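Local coordinates for protein putative efflux transporter (Bacteroides eggerthii, PDB 4L8J) that probably serves as the periplasmic adaptor (membrane fusion) subunit of an efflux pump of the HlyD secretion family, at residues L22-G27 against T238-L243; F39-Q44 against T123-D128; L72-D77 against S117-S122. All blocks are in the same frame, centred on the assembly; numbering follows the deposited sequence. Where two conformers were deposited one is given.

Interaction 1: residues L22-G27 against T238-L243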
loop_
_atom_site.group_PDB
_atom_site.type_symbol
_atom_site.label_atom_id
_atom_site.label_comp_id
_atom_site.label_asym_id
_atom_site.label_seq_id
_atom_site.Cartn_x
_atom_site.Cartn_y
_atom_site.Cartn_z
ATOM N N LEU A 22 16.728 7.988 7.205
ATOM C CA LEU A 22 18.127 8.339 7.431
ATOM C C LEU A 22 18.612 9.254 6.321
ATOM O O LEU A 22 18.308 9.000 5.155
ATOM C CB LEU A 22 18.997 7.073 7.466
ATOM C CG LEU A 22 18.599 5.949 8.429
ATOM C CD1 LEU A 22 19.469 4.717 8.168
ATOM C CD2 LEU A 22 18.772 6.369 9.875
ATOM N N LYS A 23 19.323 10.342 6.677
ATOM C CA LYS A 23 19.917 11.268 5.720
ATOM C C LYS A 23 21.290 11.621 6.165
ATOM O O LYS A 23 21.510 11.832 7.361
ATOM C CB LYS A 23 19.078 12.565 5.534
ATOM C CG LYS A 23 17.661 12.351 5.006
ATOM C CD LYS A 23 17.630 11.984 3.505
ATOM C CE LYS A 23 16.215 11.656 3.084
ATOM N NZ LYS A 23 16.151 11.158 1.694
ATOM N N ASP A 24 22.205 11.749 5.205
ATOM C CA ASP A 24 23.579 12.137 5.458
ATOM C C ASP A 24 23.817 13.518 4.879
ATOM O O ASP A 24 23.396 13.809 3.759
ATOM C CB ASP A 24 24.559 11.120 4.889
ATOM C CG ASP A 24 24.539 9.788 5.612
ATOM O OD1 ASP A 24 24.739 9.776 6.842
ATOM O OD2 ASP A 24 24.338 8.774 4.955
ATOM N N PHE A 25 24.463 14.369 5.665
ATOM C CA PHE A 25 24.829 15.732 5.276
ATOM C C PHE A 25 26.271 15.957 5.569
ATOM O O PHE A 25 26.801 15.392 6.524
ATOM C CB PHE A 25 23.980 16.786 6.033
ATOM C CG PHE A 25 22.491 16.547 5.923
ATOM C CD1 PHE A 25 21.805 16.857 4.752
ATOM C CD2 PHE A 25 21.779 15.996 6.981
ATOM C CE1 PHE A 25 20.444 16.593 4.634
ATOM C CE2 PHE A 25 20.412 15.764 6.875
ATOM C CZ PHE A 25 19.748 16.080 5.707
ATOM N N SER A 26 26.918 16.772 4.728
ATOM C CA SER A 26 28.274 17.251 4.903
ATOM C C SER A 26 28.197 18.555 5.679
ATOM O O SER A 26 27.374 19.421 5.381
ATOM C CB SER A 26 28.979 17.450 3.559
ATOM O OG SER A 26 29.088 16.203 2.899
ATOM N N GLY A 27 29.057 18.665 6.667
ATOM C CA GLY A 27 29.141 19.817 7.536
ATOM C C GLY A 27 30.562 20.197 7.839
ATOM O O GLY A 27 31.519 19.542 7.396
ATOM N N THR A 238 35.970 18.949 8.264
ATOM C CA THR A 238 34.695 18.531 7.690
ATOM C C THR A 238 34.255 17.214 8.321
ATOM O O THR A 238 35.055 16.486 8.941
ATOM C CB THR A 238 34.774 18.452 6.154
ATOM O OG1 THR A 238 35.873 17.615 5.820
ATOM C CG2 THR A 238 34.946 19.832 5.495
ATOM N N CYS A 239 32.959 16.911 8.167
ATOM C CA CYS A 239 32.397 15.716 8.758
ATOM C C CYS A 239 31.132 15.328 8.060
ATOM O O CYS A 239 30.581 16.098 7.268
ATOM C CB CYS A 239 32.146 15.959 10.245
ATOM S SG CYS A 239 30.946 17.281 10.578
ATOM N N ASN A 240 30.638 14.129 8.402
ATOM C CA ASN A 240 29.350 13.650 7.949
ATOM C C ASN A 240 28.399 13.745 9.110
ATOM O O ASN A 240 28.779 13.440 10.237
ATOM C CB ASN A 240 29.416 12.210 7.398
ATOM C CG ASN A 240 28.070 11.718 6.902
ATOM O OD1 ASN A 240 27.623 12.098 5.825
ATOM N ND2 ASN A 240 27.324 10.972 7.729
ATOM N N ILE A 241 27.179 14.213 8.850
ATOM C CA ILE A 241 26.105 14.272 9.859
ATOM C C ILE A 241 25.032 13.319 9.419
ATOM O O ILE A 241 24.434 13.499 8.355
ATOM C CB ILE A 241 25.528 15.678 10.150
ATOM C CG1 ILE A 241 26.665 16.671 10.496
ATOM C CG2 ILE A 241 24.494 15.617 11.296
ATOM C CD1 ILE A 241 27.116 17.477 9.366
ATOM N N ARG A 242 24.773 12.317 10.238
ATOM C CA ARG A 242 23.696 11.363 9.959
ATOM C C ARG A 242 22.485 11.792 10.785
ATOM O O ARG A 242 22.571 11.856 12.011
ATOM C CB ARG A 242 24.161 9.917 10.287
ATOM C CG ARG A 242 23.070 8.847 10.514
ATOM C CD ARG A 242 22.285 8.407 9.300
ATOM N NE ARG A 242 23.101 7.996 8.146
ATOM C CZ ARG A 242 23.463 6.749 7.855
ATOM N NH1 ARG A 242 23.158 5.753 8.677
ATOM N NH2 ARG A 242 24.138 6.491 6.746
ATOM N N LEU A 243 21.401 12.185 10.111
ATOM C CA LEU A 243 20.125 12.541 10.739
ATOM C C LEU A 243 19.218 11.315 10.689
ATOM O O LEU A 243 19.045 10.782 9.598
ATOM C CB LEU A 243 19.459 13.739 10.002
ATOM C CG LEU A 243 17.982 14.080 10.372
ATOM C CD1 LEU A 243 17.884 14.707 11.734
ATOM C CD2 LEU A 243 17.363 15.029 9.341
#

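Interaction 2: residues F39-Q44 against T123-D128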
loop_
_atom_site.group_PDB
_atom_site.type_symbol
_atom_site.label_atom_id
_atom_site.label_comp_id
_atom_site.label_asym_id
_atom_site.label_seq_id
_atom_site.Cartn_x
_atom_site.Cartn_y
_atom_site.Cartn_z
ATOM N N PHE A 39 46.315 41.750 31.136
ATOM C CA PHE A 39 46.306 42.206 32.528
ATOM C C PHE A 39 45.478 43.507 32.627
ATOM O O PHE A 39 45.371 44.247 31.637
ATOM C CB PHE A 39 47.745 42.447 33.043
ATOM C CG PHE A 39 48.546 41.211 33.379
ATOM C CD1 PHE A 39 48.509 40.663 34.655
ATOM C CD2 PHE A 39 49.374 40.623 32.432
ATOM C CE1 PHE A 39 49.273 39.535 34.974
ATOM C CE2 PHE A 39 50.145 39.497 32.753
ATOM C CZ PHE A 39 50.076 38.954 34.019
ATOM N N ARG A 40 44.880 43.773 33.796
ATOM C CA ARG A 40 44.120 45.008 33.989
ATOM C C ARG A 40 45.041 46.063 34.648
ATOM O O ARG A 40 44.621 47.199 34.894
ATOM C CB ARG A 40 42.843 44.756 34.814
ATOM C CG ARG A 40 41.819 43.863 34.092
ATOM C CD ARG A 40 40.649 43.506 34.987
ATOM N NE ARG A 40 39.832 42.440 34.399
ATOM C CZ ARG A 40 38.979 41.677 35.081
ATOM N NH1 ARG A 40 38.825 41.845 36.390
ATOM N NH2 ARG A 40 38.284 40.732 34.459
ATOM N N VAL A 41 46.294 45.658 34.939
ATOM C CA VAL A 41 47.352 46.471 35.562
ATOM C C VAL A 41 48.596 46.391 34.695
ATOM O O VAL A 41 48.698 45.493 33.868
ATOM C CB VAL A 41 47.661 46.082 37.039
ATOM C CG1 VAL A 41 46.545 46.527 37.968
ATOM C CG2 VAL A 41 47.944 44.593 37.204
ATOM N N SER A 42 49.539 47.316 34.887
ATOM C CA SER A 42 50.814 47.345 34.174
ATOM C C SER A 42 51.901 46.781 35.073
ATOM O O SER A 42 51.833 46.927 36.299
ATOM C CB SER A 42 51.159 48.771 33.746
ATOM O OG SER A 42 50.190 49.293 32.849
ATOM N N GLY A 43 52.883 46.127 34.473
ATOM C CA GLY A 43 53.976 45.565 35.249
ATOM C C GLY A 43 54.887 44.660 34.467
ATOM O O GLY A 43 54.771 44.558 33.244
ATOM N N GLN A 44 55.815 44.019 35.176
ATOM C CA GLN A 44 56.755 43.078 34.585
ATOM C C GLN A 44 56.290 41.621 34.825
ATOM O O GLN A 44 56.191 41.190 35.979
ATOM C CB GLN A 44 58.176 43.300 35.151
ATOM C CG GLN A 44 59.172 42.199 34.756
ATOM C CD GLN A 44 60.608 42.546 35.048
ATOM O OE1 GLN A 44 61.401 42.751 34.122
ATOM N NE2 GLN A 44 60.995 42.568 36.334
ATOM N N THR A 123 43.119 46.824 46.247
ATOM C CA THR A 123 42.669 45.430 46.461
ATOM C C THR A 123 42.483 44.757 45.088
ATOM O O THR A 123 42.908 43.617 44.906
ATOM C CB THR A 123 41.370 45.393 47.313
ATOM O OG1 THR A 123 41.681 45.805 48.639
ATOM C CG2 THR A 123 40.726 44.018 47.372
ATOM N N ASN A 124 41.891 45.478 44.124
ATOM C CA ASN A 124 41.677 44.982 42.770
ATOM C C ASN A 124 42.998 44.820 42.024
ATOM O O ASN A 124 43.192 43.805 41.352
ATOM C CB ASN A 124 40.755 45.911 41.988
ATOM C CG ASN A 124 39.302 45.868 42.416
ATOM O OD1 ASN A 124 38.814 44.894 43.013
ATOM N ND2 ASN A 124 38.569 46.915 42.069
ATOM N N ASN A 125 43.901 45.816 42.142
ATOM C CA ASN A 125 45.214 45.804 41.492
ATOM C C ASN A 125 46.039 44.618 41.977
ATOM O O ASN A 125 46.719 43.986 41.173
ATOM C CB ASN A 125 45.943 47.127 41.743
ATOM C CG ASN A 125 45.389 48.300 40.966
ATOM O OD1 ASN A 125 44.515 48.168 40.106
ATOM N ND2 ASN A 125 45.889 49.483 41.253
HETATM N N MSE A 126 45.933 44.286 43.277
HETATM C CA MSE A 126 46.613 43.154 43.919
HETATM C C MSE A 126 46.102 41.823 43.339
HETATM O O MSE A 126 46.894 40.952 43.001
HETATM C CB MSE A 126 46.380 43.225 45.437
HETATM C CG MSE A 126 47.299 42.338 46.235
HETATM SE SE MSE A 126 49.200 42.870 46.166
HETATM C CE MSE A 126 49.555 42.523 48.137
ATOM N N ARG A 127 44.776 41.684 43.198
ATOM C CA ARG A 127 44.148 40.504 42.599
ATOM C C ARG A 127 44.541 40.413 41.122
ATOM O O ARG A 127 44.826 39.319 40.621
ATOM C CB ARG A 127 42.617 40.622 42.758
ATOM C CG ARG A 127 41.787 39.543 42.060
ATOM C CD ARG A 127 40.393 40.062 41.780
ATOM N NE ARG A 127 40.369 41.012 40.659
ATOM C CZ ARG A 127 39.617 42.111 40.622
ATOM N NH1 ARG A 127 38.841 42.427 41.649
ATOM N NH2 ARG A 127 39.649 42.909 39.560
ATOM N N ASP A 128 44.611 41.576 40.436
ATOM C CA ASP A 128 44.904 41.629 38.997
ATOM C C ASP A 128 46.380 41.380 38.638
ATOM O O ASP A 128 46.681 41.281 37.445
ATOM C CB ASP A 128 44.392 42.943 38.385
ATOM C CG ASP A 128 42.861 43.012 38.330
ATOM O OD1 ASP A 128 42.208 41.966 38.565
ATOM O OD2 ASP A 128 42.322 44.127 38.128
HETATM O O HOH W 1 44.905 41.446 35.512
#

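Interaction 3: residues L72-D77 against S117-S122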
loop_
_atom_site.group_PDB
_atom_site.type_symbol
_atom_site.label_atom_id
_atom_site.label_comp_id
_atom_site.label_asym_id
_atom_site.label_seq_id
_atom_site.Cartn_x
_atom_site.Cartn_y
_atom_site.Cartn_z
ATOM N N LEU A 72 53.078 47.384 47.926
ATOM C CA LEU A 72 53.456 48.539 48.749
ATOM C C LEU A 72 52.288 49.516 48.851
ATOM O O LEU A 72 51.961 49.929 49.958
ATOM C CB LEU A 72 54.704 49.244 48.202
ATOM C CG LEU A 72 56.026 48.553 48.525
ATOM C CD1 LEU A 72 57.015 48.688 47.380
ATOM C CD2 LEU A 72 56.620 49.079 49.818
ATOM N N GLN A 73 51.632 49.838 47.712
ATOM C CA GLN A 73 50.462 50.709 47.675
ATOM C C GLN A 73 49.305 50.095 48.471
ATOM O O GLN A 73 48.671 50.804 49.235
ATOM C CB GLN A 73 50.026 50.999 46.230
ATOM C CG GLN A 73 49.037 52.165 46.110
ATOM C CD GLN A 73 49.645 53.459 46.603
ATOM O OE1 GLN A 73 50.646 53.954 46.070
ATOM N NE2 GLN A 73 49.087 54.000 47.674
ATOM N N TYR A 74 49.087 48.778 48.335
ATOM C CA TYR A 74 48.047 48.026 49.040
ATOM C C TYR A 74 48.187 48.204 50.575
ATOM O O TYR A 74 47.215 48.618 51.214
ATOM C CB TYR A 74 48.072 46.530 48.629
ATOM C CG TYR A 74 47.081 45.665 49.380
ATOM C CD1 TYR A 74 47.417 45.081 50.600
ATOM C CD2 TYR A 74 45.808 45.428 48.873
ATOM C CE1 TYR A 74 46.493 44.324 51.319
ATOM C CE2 TYR A 74 44.889 44.640 49.565
ATOM C CZ TYR A 74 45.232 44.099 50.793
ATOM O OH TYR A 74 44.323 43.324 51.471
ATOM N N ALA A 75 49.387 47.894 51.146
ATOM C CA ALA A 75 49.678 47.995 52.576
ATOM C C ALA A 75 49.531 49.435 53.110
ATOM O O ALA A 75 49.152 49.610 54.271
ATOM C CB ALA A 75 51.087 47.476 52.875
ATOM N N ALA A 76 49.853 50.448 52.279
ATOM C CA ALA A 76 49.710 51.862 52.638
ATOM C C ALA A 76 48.231 52.265 52.598
ATOM O O ALA A 76 47.758 52.966 53.488
ATOM C CB ALA A 76 50.526 52.730 51.685
ATOM N N ASP A 77 47.490 51.802 51.581
ATOM C CA ASP A 77 46.064 52.100 51.449
ATOM C C ASP A 77 45.277 51.357 52.539
ATOM O O ASP A 77 44.314 51.908 53.071
ATOM C CB ASP A 77 45.558 51.758 50.030
ATOM C CG ASP A 77 46.069 52.690 48.936
ATOM O OD1 ASP A 77 46.635 53.742 49.270
ATOM O OD2 ASP A 77 45.818 52.405 47.750
ATOM N N SER A 117 37.741 54.064 48.851
ATOM C CA SER A 117 37.887 53.997 47.393
ATOM C C SER A 117 39.342 53.668 46.977
ATOM O O SER A 117 39.537 52.820 46.105
ATOM C CB SER A 117 37.426 55.298 46.751
ATOM O OG SER A 117 36.016 55.408 46.853
ATOM N N ALA A 118 40.341 54.268 47.651
ATOM C CA ALA A 118 41.768 54.020 47.404
ATOM C C ALA A 118 42.129 52.565 47.730
ATOM O O ALA A 118 42.817 51.918 46.932
ATOM C CB ALA A 118 42.629 54.978 48.217
ATOM N N TYR A 119 41.620 52.037 48.874
ATOM C CA TYR A 119 41.866 50.648 49.300
ATOM C C TYR A 119 41.147 49.634 48.360
ATOM O O TYR A 119 41.700 48.569 48.087
ATOM C CB TYR A 119 41.447 50.458 50.763
ATOM C CG TYR A 119 41.795 49.122 51.399
ATOM C CD1 TYR A 119 42.957 48.435 51.046
ATOM C CD2 TYR A 119 41.008 48.589 52.413
ATOM C CE1 TYR A 119 43.288 47.217 51.647
ATOM C CE2 TYR A 119 41.350 47.397 53.045
ATOM C CZ TYR A 119 42.483 46.706 52.653
ATOM O OH TYR A 119 42.791 45.530 53.290
ATOM N N GLU A 120 39.956 49.968 47.847
ATOM C CA GLU A 120 39.236 49.088 46.921
ATOM C C GLU A 120 40.018 48.927 45.614
ATOM O O GLU A 120 40.118 47.820 45.093
ATOM C CB GLU A 120 37.829 49.618 46.636
ATOM C CG GLU A 120 36.874 49.447 47.806
ATOM C CD GLU A 120 35.518 50.116 47.677
ATOM O OE1 GLU A 120 35.390 51.096 46.906
ATOM O OE2 GLU A 120 34.587 49.671 48.385
ATOM N N LEU A 121 40.576 50.032 45.099
ATOM C CA LEU A 121 41.377 50.060 43.876
ATOM C C LEU A 121 42.662 49.238 44.067
ATOM O O LEU A 121 42.976 48.435 43.189
ATOM C CB LEU A 121 41.706 51.526 43.486
ATOM C CG LEU A 121 42.677 51.733 42.309
ATOM C CD1 LEU A 121 42.061 51.285 40.985
ATOM C CD2 LEU A 121 43.104 53.185 42.223
ATOM N N SER A 122 43.385 49.419 45.216
ATOM C CA SER A 122 44.613 48.666 45.468
ATOM C C SER A 122 44.307 47.165 45.695
ATOM O O SER A 122 45.141 46.331 45.344
ATOM C CB SER A 122 45.419 49.269 46.622
ATOM O OG SER A 122 44.922 48.979 47.918
#

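Interaction 1: residues L22-G27 against T238-L243
Arg242 and Asp24 are a non-hydrogen-bonded pair on neighbouring antiparallel strands, both on one face, and form a salt bridge. The arginine chain can be followed outward. Its CB lies 3.5 Å from Asp24 OD1. CG turns away from the backbone N (chi1 160°), and the chain then bends at chi2 and chi3. CD rests near Leu22 CB, which lies over one face of the guanidinium. NE gives a bond of 2.7 Å to Asp24 OD1, and NH2 gives one of 2.9 Å to Asp24 OD2. The grip is therefore side-on, with one nitrogen on each oxygen. OD2 uses its syn lone pair, while OD1 is met from above the carboxylate plane. NH1 points away from the carboxylate and comes near Leu22 CD1. Asn240 ND2 also donates to Asp24 OD1, at 3.0 Å, and approaches from the face opposite to NE. Three donors thus hold the carboxylate and limit its rotation.

The strands belong to a six-stranded antiparallel barrel, where segments 22-27 and 238-243 join the first strand to the last and close the sheet. Lys23, Phe25 and Gly27 form hydrogen-bonded pairs with Leu243, Ile241 and Cys239. Ile241 N to Phe25 O is 2.6 Å.

The face with Phe25, Ile241 and Leu243 is largely apolar. Leu243 CB meets the edge of the Phe25 ring, 3.8 Å from CE2. Gly27, with no side chain, leaves room for Ile241 CD1, 3.5 Å from Gly27 N. Phe169 and Ile167 of strand 166-171 and Phe186 of strand 185-190 pack against Ile241 on this side.

Interaction 2: residues F39-Q44 against T123-D128
Phe39 meets Asp128 through the edge of its ring. CD1 lies 3.4 Å from Asp128 O, near the ring plane. Arg40 comes next. Its backbone N is 2.9 Å from a water that donates to Asp128 O at 2.6 Å, and this water bridges the loop to the Asp128 backbone. The Arg40 side chain runs extended past the carboxylate, with CB 3.4 Å from Asp128 OD2. Its guanidinium plane stands nearly perpendicular to the carboxylate (88°), and no N-H points at an oxygen. Val41 then turns its two methyls to different partners. CG1 sits 3.4 Å from Asn125 OD1, and CG2 packs against the Asp128 carbonyl. Ile70 of helix 68-95 and Ile65 of strand 61-65 also touch Val41. The contact thus seats the end of the hairpin on the lipoyl-like beta domain.

Arg127 holds Asp128 OD1 side-on with NE and NH2, both from the same face. Its NH2 is 3.4 Å from Arg40 NH1, at the edge of that guanidinium. Two positive groups therefore share the neighbourhood of one carboxylate, which probably offsets their repulsion. Arg40 probably adds some charge attraction without a direct bond, and the polar link between the segments runs through the water.

Interaction 3: residues L72-D77 against S117-S122
Tyr74 and Tyr119 pack ring against ring between two antiparallel helices. Their centroids are 5.4 Å apart and the planes stand at 56°, an oblique pairing. Tyr119 CE1 lies over one face of the Tyr74 ring, offset toward the rim and 3.7 Å from CE2. The two hydroxyl oxygens, Tyr74 OH and Tyr119 OH, are 3.2 Å apart. Both side chains leave their helices with CG opposite the backbone N (chi1 176° for Tyr74), which carries the rings out along the same side of the pair. The Tyr74 ring also has the backbone carbonyl of Ser122 at its edge, with CD2 3.7 Å from Ser122 O. Thr123, the next residue, and Met126, a turn further on, touch this ring too. An alanine in place of Tyr74 is likely to leave Tyr119 CE1 without the ring face it rests on and to open a gap beside Ser122.

The helices come close where Ser122 and Asp77 point across. Ser122 fits against Tyr74. Asp77 CB lies 3.9 Å from Tyr119 CA.

The polar groups are mostly bonded within their own helices. Gln73 NE2 donates to Asp77 OD1 at 2.9 Å and meets it from above the carboxylate plane. This bond helps to set the turn of the carboxylate. Its other oxygen, OD2, faces the Ala118 carbonyl at 3.1 Å. Both are acceptors.

The axes of the two short segments pass 8.8 Å apart at 150°. Helices 68-95 and 102-127 are the two arms of an alpha-helical hairpin, the coiled-coil element characteristic of HlyD-type membrane fusion proteins.

Overall arrangement
From the N terminus, the chain enters the six-stranded barrel with segment 22-27, then runs on through 39-44 into the lipoyl-like sheets and up helix 68-95. The chain turns back into helix 102-127, and interaction 3 closes the innermost loop by pairing the two arms. Interaction 2 encloses it, joining the end of the same helix to the loop before strand 43-47. The two touch where Thr123 and Met126 meet Tyr74, and their centres are about 12 Å apart. Interaction 1 closes the widest loop, with both others nested inside, and seals the barrel about 48 Å from interaction 2, centre to centre. None of the loops cross.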